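Local coordinates for protein GDSL-esterase (Pseudoalteromonas sp., PDB 3HP4) that hydrolyses esters as a cold-adapted serine esterase of the GDSL (SGNH hydrolase) family and possibly acts on lysophospholipids, at residues A[22-32]-A[164-175]. Sequence-based numbering, arbitrary orientation. Where two conformers were deposited one is given.
Sequences EGWVKLLQDKY and KKAQPLIRDEMY
Ile170 and Met174 lie side by side over one face of the Trp24 indole. Ile170 CG2 sits 3.5 Å from the centroid of the five-membered ring in a CH-pi contact, and Met174 CG does the same for the six-membered ring at 3.8 Å. The sulfur of Met174 lies obliquely to the ring in a Met-aromatic contact, with Met174 CE close to Trp24 CH2. At the rim of the indole, Gln167 OE1 lies near the ring plane and takes the backbone N-H of Trp24 on a lone pair (Trp24 N to Gln167 OE1 2.8 Å, N-H...O 139°). Gln167 folds back at chi2 to bring its amide to this first turn of helix 24-34, while its NE2 is held by Asn163 O. Replacing Trp24 by alanine removes the indole and would probably leave a gap over Ile170 and Met174, with Leu12 O losing its N-H donor.

Further along, Leu28 CD1 meets Tyr175 at the ring edge, and Lys31 crosses the face. Its CE stands over the centre, 3.6 Å from the Tyr175 centroid, and the turn at chi4 (68°) lifts NZ above it as a cation-pi partner, also salt-bridged to Glu35. Arg171 lays CG and CD along Leu27 and Leu28, and its guanidinium grips Asp172 side-on through NE and NH2. Water joins Arg171 NH1 to Leu27 O. At the other end, Glu22 OE2 forms a salt bridge with Lys164 NZ (3.4 Å), while its OE1 is hydrogen-bonded to Gln19 N.

Segments 24-32 and 166-175 cross at -59°, their axes 8.4 Å apart at closest approach, joining the first and last helices, 24-34 and 166-183, of the three-layer alpha/beta/alpha fold of SGNH hydrolases. Through Leu12 and Ser13, Trp24 reaches the loop just after the serine modified by monoethylphosphonate.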
# COMPACT_ATOMS: atom_id res chain seq x y z
N GLU A 22 -1.02 -4.59 16.88
CA GLU A 22 -0.98 -5.93 16.26
C GLU A 22 -0.75 -5.88 14.73
O GLU A 22 -0.53 -6.90 14.08
CB GLU A 22 -2.28 -6.69 16.54
CG GLU A 22 -2.53 -6.94 18.00
CD GLU A 22 -3.89 -7.56 18.24
OE1 GLU A 22 -4.86 -7.20 17.53
OE2 GLU A 22 -3.99 -8.42 19.16
N GLY A 23 -0.86 -4.70 14.15
CA GLY A 23 -0.77 -4.56 12.70
C GLY A 23 0.64 -4.67 12.17
O GLY A 23 1.63 -4.38 12.87
N TRP A 24 0.73 -5.06 10.91
CA TRP A 24 2.03 -5.33 10.34
C TRP A 24 2.93 -4.12 10.32
O TRP A 24 4.15 -4.30 10.41
CB TRP A 24 1.89 -5.92 8.95
CG TRP A 24 1.42 -5.02 7.85
CD1 TRP A 24 0.14 -4.94 7.36
CD2 TRP A 24 2.22 -4.12 7.07
NE1 TRP A 24 0.11 -4.04 6.32
CE2 TRP A 24 1.35 -3.50 6.11
CE3 TRP A 24 3.57 -3.75 7.08
CZ2 TRP A 24 1.81 -2.56 5.19
CZ3 TRP A 24 4.01 -2.85 6.16
CH2 TRP A 24 3.13 -2.25 5.22
N VAL A 25 2.39 -2.89 10.21
CA VAL A 25 3.28 -1.73 10.15
C VAL A 25 4.01 -1.60 11.49
O VAL A 25 5.22 -1.45 11.52
CB VAL A 25 2.52 -0.45 9.74
CG1 VAL A 25 3.44 0.77 9.93
CG2 VAL A 25 1.98 -0.53 8.33
N LYS A 26 3.29 -1.71 12.60
CA LYS A 26 3.94 -1.60 13.89
C LYS A 26 4.85 -2.81 14.13
O LYS A 26 5.95 -2.65 14.63
CB LYS A 26 2.91 -1.39 15.03
CG LYS A 26 3.52 -1.29 16.43
CD LYS A 26 3.95 -2.66 16.91
CE LYS A 26 3.91 -2.82 18.41
NZ LYS A 26 3.90 -4.26 18.75
N LEU A 27 4.43 -4.01 13.70
CA LEU A 27 5.33 -5.17 13.88
C LEU A 27 6.60 -4.99 13.05
O LEU A 27 7.70 -5.42 13.45
CB LEU A 27 4.62 -6.45 13.46
CG LEU A 27 3.38 -6.84 14.25
CD1 LEU A 27 2.83 -8.16 13.71
CD2 LEU A 27 3.66 -7.00 15.75
N LEU A 28 6.48 -4.40 11.86
CA LEU A 28 7.65 -4.15 11.05
C LEU A 28 8.57 -3.11 11.69
O LEU A 28 9.80 -3.28 11.72
CB LEU A 28 7.23 -3.73 9.64
CG LEU A 28 8.42 -3.51 8.65
CD1 LEU A 28 9.40 -4.69 8.61
CD2 LEU A 28 7.89 -3.25 7.27
N GLN A 29 8.01 -2.05 12.28
CA GLN A 29 8.87 -1.12 12.98
C GLN A 29 9.57 -1.83 14.15
O GLN A 29 10.71 -1.55 14.43
CB GLN A 29 8.07 0.05 13.51
CG GLN A 29 9.02 1.19 14.02
CD GLN A 29 9.86 1.77 12.91
OE1 GLN A 29 9.29 2.28 11.97
NE2 GLN A 29 11.15 1.67 12.95
N ASP A 30 8.88 -2.73 14.85
CA ASP A 30 9.51 -3.46 15.96
C ASP A 30 10.71 -4.22 15.43
O ASP A 30 11.76 -4.29 16.07
CB ASP A 30 8.56 -4.47 16.61
CG ASP A 30 7.38 -3.83 17.34
OD1 ASP A 30 7.43 -2.64 17.72
OD2 ASP A 30 6.40 -4.57 17.61
N LYS A 31 10.57 -4.83 14.25
CA LYS A 31 11.65 -5.60 13.64
C LYS A 31 12.81 -4.70 13.29
O LYS A 31 13.97 -4.99 13.62
CB LYS A 31 11.16 -6.38 12.41
CG LYS A 31 12.22 -7.16 11.66
CD LYS A 31 11.59 -7.95 10.52
CE LYS A 31 12.63 -8.76 9.72
NZ LYS A 31 13.19 -9.87 10.54
N TYR A 32 12.54 -3.56 12.68
CA TYR A 32 13.59 -2.59 12.39
C TYR A 32 14.31 -2.17 13.68
O TYR A 32 15.54 -2.06 13.67
CB TYR A 32 13.02 -1.36 11.68
CG TYR A 32 12.57 -1.61 10.24
CD1 TYR A 32 13.30 -2.45 9.38
CD2 TYR A 32 11.47 -0.99 9.75
CE1 TYR A 32 12.90 -2.65 8.06
CE2 TYR A 32 11.07 -1.19 8.42
CZ TYR A 32 11.80 -1.99 7.60
OH TYR A 32 11.36 -2.15 6.29
N LYS A 164 -5.26 -11.16 12.82
CA LYS A 164 -4.05 -10.93 13.59
C LYS A 164 -2.94 -11.90 13.19
O LYS A 164 -1.77 -11.51 13.08
CB LYS A 164 -4.36 -10.99 15.09
CG LYS A 164 -3.15 -11.15 15.97
CD LYS A 164 -3.58 -11.36 17.45
CE LYS A 164 -2.37 -11.21 18.33
NZ LYS A 164 -2.68 -11.50 19.76
N LYS A 165 -3.30 -13.15 12.89
CA LYS A 165 -2.30 -14.15 12.53
C LYS A 165 -1.61 -13.80 11.21
O LYS A 165 -0.44 -14.15 10.97
CB LYS A 165 -3.00 -15.50 12.43
CG LYS A 165 -2.05 -16.67 12.31
CD LYS A 165 -2.78 -18.02 12.27
CE LYS A 165 -1.80 -19.14 11.93
NZ LYS A 165 -2.47 -20.47 12.02
N ALA A 166 -2.31 -13.11 10.33
CA ALA A 166 -1.70 -12.70 9.06
C ALA A 166 -0.60 -11.64 9.23
O ALA A 166 0.27 -11.54 8.36
CB ALA A 166 -2.75 -12.15 8.16
N GLN A 167 -0.65 -10.86 10.31
CA GLN A 167 0.22 -9.68 10.38
C GLN A 167 1.72 -9.97 10.40
O GLN A 167 2.45 -9.30 9.70
CB GLN A 167 -0.23 -8.72 11.49
CG GLN A 167 -1.73 -8.37 11.44
CD GLN A 167 -2.09 -7.61 10.22
OE1 GLN A 167 -1.42 -6.61 9.89
NE2 GLN A 167 -3.14 -8.05 9.50
N PRO A 168 2.19 -10.96 11.17
CA PRO A 168 3.64 -11.27 11.10
C PRO A 168 4.08 -11.73 9.71
O PRO A 168 5.19 -11.45 9.27
CB PRO A 168 3.85 -12.39 12.14
CG PRO A 168 2.68 -12.27 13.03
CD PRO A 168 1.52 -11.71 12.26
N LEU A 169 3.17 -12.43 9.00
CA LEU A 169 3.50 -12.86 7.65
C LEU A 169 3.62 -11.68 6.71
O LEU A 169 4.53 -11.58 5.90
CB LEU A 169 2.44 -13.88 7.16
CG LEU A 169 2.46 -15.18 7.96
CD1 LEU A 169 1.17 -15.93 7.67
CD2 LEU A 169 3.65 -16.01 7.51
N ILE A 170 2.67 -10.76 6.79
CA ILE A 170 2.72 -9.55 5.97
C ILE A 170 3.98 -8.71 6.35
O ILE A 170 4.66 -8.21 5.45
CB ILE A 170 1.47 -8.71 6.12
CG1 ILE A 170 0.25 -9.50 5.58
CG2 ILE A 170 1.60 -7.38 5.35
CD1 ILE A 170 -1.07 -8.86 5.95
N ARG A 171 4.31 -8.62 7.65
CA ARG A 171 5.50 -7.90 8.09
C ARG A 171 6.69 -8.47 7.34
O ARG A 171 7.51 -7.69 6.83
CB ARG A 171 5.69 -8.16 9.57
CG ARG A 171 7.07 -7.68 10.09
CD ARG A 171 7.42 -8.32 11.47
NE ARG A 171 7.60 -9.76 11.29
CZ ARG A 171 7.37 -10.67 12.22
NH1 ARG A 171 6.96 -10.30 13.43
NH2 ARG A 171 7.49 -11.94 11.88
N ASP A 172 6.81 -9.79 7.26
CA ASP A 172 8.02 -10.33 6.66
C ASP A 172 8.04 -10.11 5.14
O ASP A 172 9.10 -9.84 4.55
CB ASP A 172 8.19 -11.79 7.02
CG ASP A 172 8.52 -11.95 8.51
OD1 ASP A 172 9.05 -11.00 9.11
OD2 ASP A 172 8.26 -13.03 9.07
N GLU A 173 6.89 -10.16 4.46
CA GLU A 173 6.87 -9.83 3.03
C GLU A 173 7.20 -8.37 2.77
O GLU A 173 7.80 -8.00 1.77
CB GLU A 173 5.50 -10.15 2.39
CG GLU A 173 5.17 -11.61 2.36
CD GLU A 173 3.84 -11.89 1.69
OE1 GLU A 173 3.59 -11.33 0.57
OE2 GLU A 173 3.07 -12.70 2.32
N MET A 174 6.76 -7.51 3.68
CA MET A 174 7.05 -6.10 3.51
C MET A 174 8.49 -5.75 3.86
O MET A 174 9.08 -4.89 3.22
CB MET A 174 6.03 -5.24 4.26
CG MET A 174 4.63 -5.28 3.62
SD MET A 174 4.68 -4.88 1.85
CE MET A 174 5.11 -3.19 2.01
N TYR A 175 9.05 -6.44 4.85
CA TYR A 175 10.49 -6.26 5.12
C TYR A 175 11.28 -6.55 3.85
O TYR A 175 12.18 -5.82 3.47
CB TYR A 175 10.89 -7.22 6.24
CG TYR A 175 12.36 -7.16 6.52
CD1 TYR A 175 12.89 -6.17 7.37
CD2 TYR A 175 13.23 -8.06 5.95
CE1 TYR A 175 14.27 -6.09 7.64
CE2 TYR A 175 14.60 -7.98 6.19
CZ TYR A 175 15.08 -7.01 7.04
OH TYR A 175 16.46 -6.97 7.28
O HOH W 1 -0.46 -9.60 14.81
O HOH W 2 7.80 -7.84 14.80
O HOH W 3 10.75 -11.47 11.14
O HOH W 4 13.19 -3.56 4.87